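Local structure of malonate decarboxylase acyl carrier protein (5VIT) at residues B[83-86]-B[87-91]. The protein probably serves as the acyl carrier subunit of malonate decarboxylase, holding acetyl and malonyl groups as thioesters on a CoA-derived prosthetic group. Numbering follows the deposited sequence.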
ATOM      1  N   GLY B  83      -7.932  12.456   7.548  1.00 26.28           N
ATOM      2  CA  GLY B  83      -7.689  11.090   7.965  1.00 27.79           C
ATOM      3  C   GLY B  83      -8.727  10.562   8.939  1.00 29.99           C
ATOM      4  O   GLY B  83      -9.265   9.467   8.742  1.00 31.52           O
ATOM      5  N   VAL B  84      -9.014  11.329   9.989  1.00 30.09           N
ATOM      6  CA  VAL B  84     -10.052  10.938  10.944  1.00 30.52           C
ATOM      7  C   VAL B  84     -11.423  10.894  10.261  1.00 30.58           C
ATOM      8  O   VAL B  84     -12.185   9.951  10.464  1.00 29.79           O
ATOM      9  CB  VAL B  84     -10.106  11.894  12.160  1.00 25.02           C
ATOM     10  CG1 VAL B  84     -11.345  11.613  13.038  1.00 22.54           C
ATOM     11  CG2 VAL B  84      -8.819  11.780  12.985  1.00 29.86           C
ATOM     12  N   VAL B  85     -11.719  11.909   9.443  1.00 29.02           N
ATOM     13  CA  VAL B  85     -12.983  11.965   8.708  1.00 28.78           C
ATOM     14  C   VAL B  85     -13.182  10.708   7.842  1.00 32.03           C
ATOM     15  O   VAL B  85     -14.213  10.036   7.929  1.00 30.66           O
ATOM     16  CB  VAL B  85     -13.071  13.216   7.791  1.00 29.95           C
ATOM     17  CG1 VAL B  85     -14.329  13.161   6.963  1.00 32.03           C
ATOM     18  CG2 VAL B  85     -13.013  14.509   8.602  1.00 27.77           C
ATOM     19  N   ARG B  86     -12.188  10.390   7.019  1.00 31.91           N
ATOM     20  CA  ARG B  86     -12.264   9.204   6.171  1.00 35.17           C
ATOM     21  C   ARG B  86     -12.526   7.926   6.980  1.00 37.79           C
ATOM     22  O   ARG B  86     -13.411   7.142   6.642  1.00 34.82           O
ATOM     23  CB  ARG B  86     -10.983   9.038   5.353  1.00 35.04           C
ATOM     24  CG  ARG B  86     -10.999   7.738   4.582  1.00 40.75           C
ATOM     25  CD  ARG B  86      -9.831   7.560   3.637  1.00 34.44           C
ATOM     26  NE  ARG B  86      -9.909   6.223   3.062  1.00 35.88           N
ATOM     27  CZ  ARG B  86      -8.962   5.663   2.318  1.00 42.18           C
ATOM     28  NH1 ARG B  86      -7.830   6.314   2.054  1.00 36.79           N
ATOM     29  NH2 ARG B  86      -9.149   4.441   1.846  1.00 39.40           N
ATOM     30  N   LEU B  87     -11.764   7.738   8.059  1.00 34.75           N
ATOM     31  CA  LEU B  87     -11.892   6.545   8.895  1.00 37.08           C
ATOM     32  C   LEU B  87     -13.303   6.385   9.483  1.00 34.50           C
ATOM     33  O   LEU B  87     -13.871   5.297   9.467  1.00 32.22           O
ATOM     34  CB  LEU B  87     -10.855   6.587  10.016  1.00 30.38           C
ATOM     35  CG  LEU B  87     -10.584   5.274  10.744  1.00 42.81           C
ATOM     36  CD1 LEU B  87     -10.154   4.183   9.753  1.00 31.95           C
ATOM     37  CD2 LEU B  87      -9.521   5.488  11.814  1.00 35.68           C
ATOM     38  N   ARG B  88     -13.863   7.476   9.994  1.00 31.93           N
ATOM     39  CA  ARG B  88     -15.221   7.455  10.532  1.00 36.07           C
ATOM     40  C   ARG B  88     -16.309   7.193   9.507  1.00 36.12           C
ATOM     41  O   ARG B  88     -17.278   6.492   9.793  1.00 32.20           O
ATOM     42  CB  ARG B  88     -15.520   8.766  11.227  1.00 33.07           C
ATOM     43  CG  ARG B  88     -14.899   8.769  12.572  1.00 43.83           C
ATOM     44  CD  ARG B  88     -15.633   9.690  13.454  1.00 42.53           C
ATOM     45  NE  ARG B  88     -15.778   9.141  14.785  1.00 44.46           N
ATOM     46  CZ  ARG B  88     -14.802   9.044  15.671  1.00 44.85           C
ATOM     47  NH1 ARG B  88     -13.576   9.438  15.346  1.00 53.08           N
ATOM     48  NH2 ARG B  88     -15.058   8.547  16.882  1.00 39.95           N
ATOM     49  N   LEU B  89     -16.146   7.776   8.323  1.00 34.44           N
ATOM     50  CA  LEU B  89     -17.087   7.561   7.243  1.00 31.00           C
ATOM     51  C   LEU B  89     -17.080   6.090   6.867  1.00 37.06           C
ATOM     52  O   LEU B  89     -18.133   5.511   6.595  1.00 34.02           O
ATOM     53  CB  LEU B  89     -16.747   8.444   6.044  1.00 28.19           C
ATOM     54  CG  LEU B  89     -17.350   9.844   6.109  1.00 28.54           C
ATOM     55  CD1 LEU B  89     -16.659  10.786   5.149  1.00 27.52           C
ATOM     56  CD2 LEU B  89     -18.821   9.726   5.774  1.00 30.70           C
ATOM     57  N   GLU B  90     -15.892   5.479   6.873  1.00 37.58           N
ATOM     58  CA  GLU B  90     -15.780   4.061   6.546  1.00 33.87           C
ATOM     59  C   GLU B  90     -16.399   3.222   7.668  1.00 37.77           C
ATOM     60  O   GLU B  90     -17.090   2.234   7.388  1.00 38.45           O
ATOM     61  CB  GLU B  90     -14.315   3.677   6.269  1.00 40.26           C
ATOM     62  CG  GLU B  90     -13.816   4.161   4.885  1.00 47.12           C
ATOM     63  CD  GLU B  90     -12.285   4.182   4.728  1.00 51.43           C
ATOM     64  OE1 GLU B  90     -11.571   4.418   5.734  1.00 54.96           O
ATOM     65  OE2 GLU B  90     -11.793   4.000   3.587  1.00 45.26           O
ATOM     66  N   GLN B  91     -16.194   3.629   8.925  1.00 35.36           N
ATOM     67  CA  GLN B  91     -16.864   2.989  10.067  1.00 34.01           C
ATOM     68  C   GLN B  91     -18.400   3.040   9.955  1.00 36.11           C
ATOM     69  O   GLN B  91     -19.102   2.063  10.247  1.00 36.06           O
ATOM     70  CB  GLN B  91     -16.453   3.651  11.381  1.00 38.23           C
ATOM     71  CG  GLN B  91     -14.977   3.535  11.745  1.00 49.64           C
ATOM     72  CD  GLN B  91     -14.634   4.264  13.052  1.00 55.63           C
ATOM     73  OE1 GLN B  91     -15.442   5.046  13.586  1.00 48.09           O
ATOM     74  NE2 GLN B  91     -13.423   4.018  13.562  1.00 56.78           N
TER
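Arg86 and Glu90 form an i to i+4 salt bridge on helix 82-96, the last helix of this alpha/beta fold, which packs against a mixed beta-sheet. Two guanidinium nitrogens grip one carboxylate oxygen: Arg86 NE lies 3.0 Å from Glu90 OE2, and Arg86 NH2 lies 3.2 Å from the same atom. OE2 sits near the guanidinium plane, at its edge. NE meets OE2 from above the carboxylate plane, while NH2 is received by the syn lone pair of OE2. The guanidinium and carboxylate planes are inclined to each other by 57°. Arg86 is extended from CG to NE, with CG opposite the backbone N (chi1 174°); this brings the NE and NH2 edge of the guanidinium to OE2. Arg86 NH1 turns to another chain and forms a salt bridge with Glu466 of MdcA. With an alanine here, Glu90 would probably lose its two-nitrogen grip and keep a long, weak ion pair with Arg521 of MdcA, while Glu466 of MdcA would lose this salt bridge.

Val85 and Leu89 make a buried apolar contact. They run alongside each other, one helical turn apart, with Val85 CG1 3.8 Å from Leu89 CD1. Both also touch helix 52-62, Val85 on Trp55 and Leu89 on Phe59.

Val84 and Arg88 pair an aliphatic group with a charged one. Val84 CG1 approaches the Arg88 guanidinium at its edge, 3.9 Å from Arg88 NH1. That nitrogen has its salt bridge with Asp27 of strand 27-34.

Regular alpha-helical hydrogen bonds join the backbone. Leu87 N donates to Gly83 O at 3.1 Å, and Arg88 N to Val84 O at 3.0 Å. Leu89 N bonds Val85 O in the same way, and Glu90 N reaches Arg86 O at 3.0 Å with an N-H...O angle of 154°.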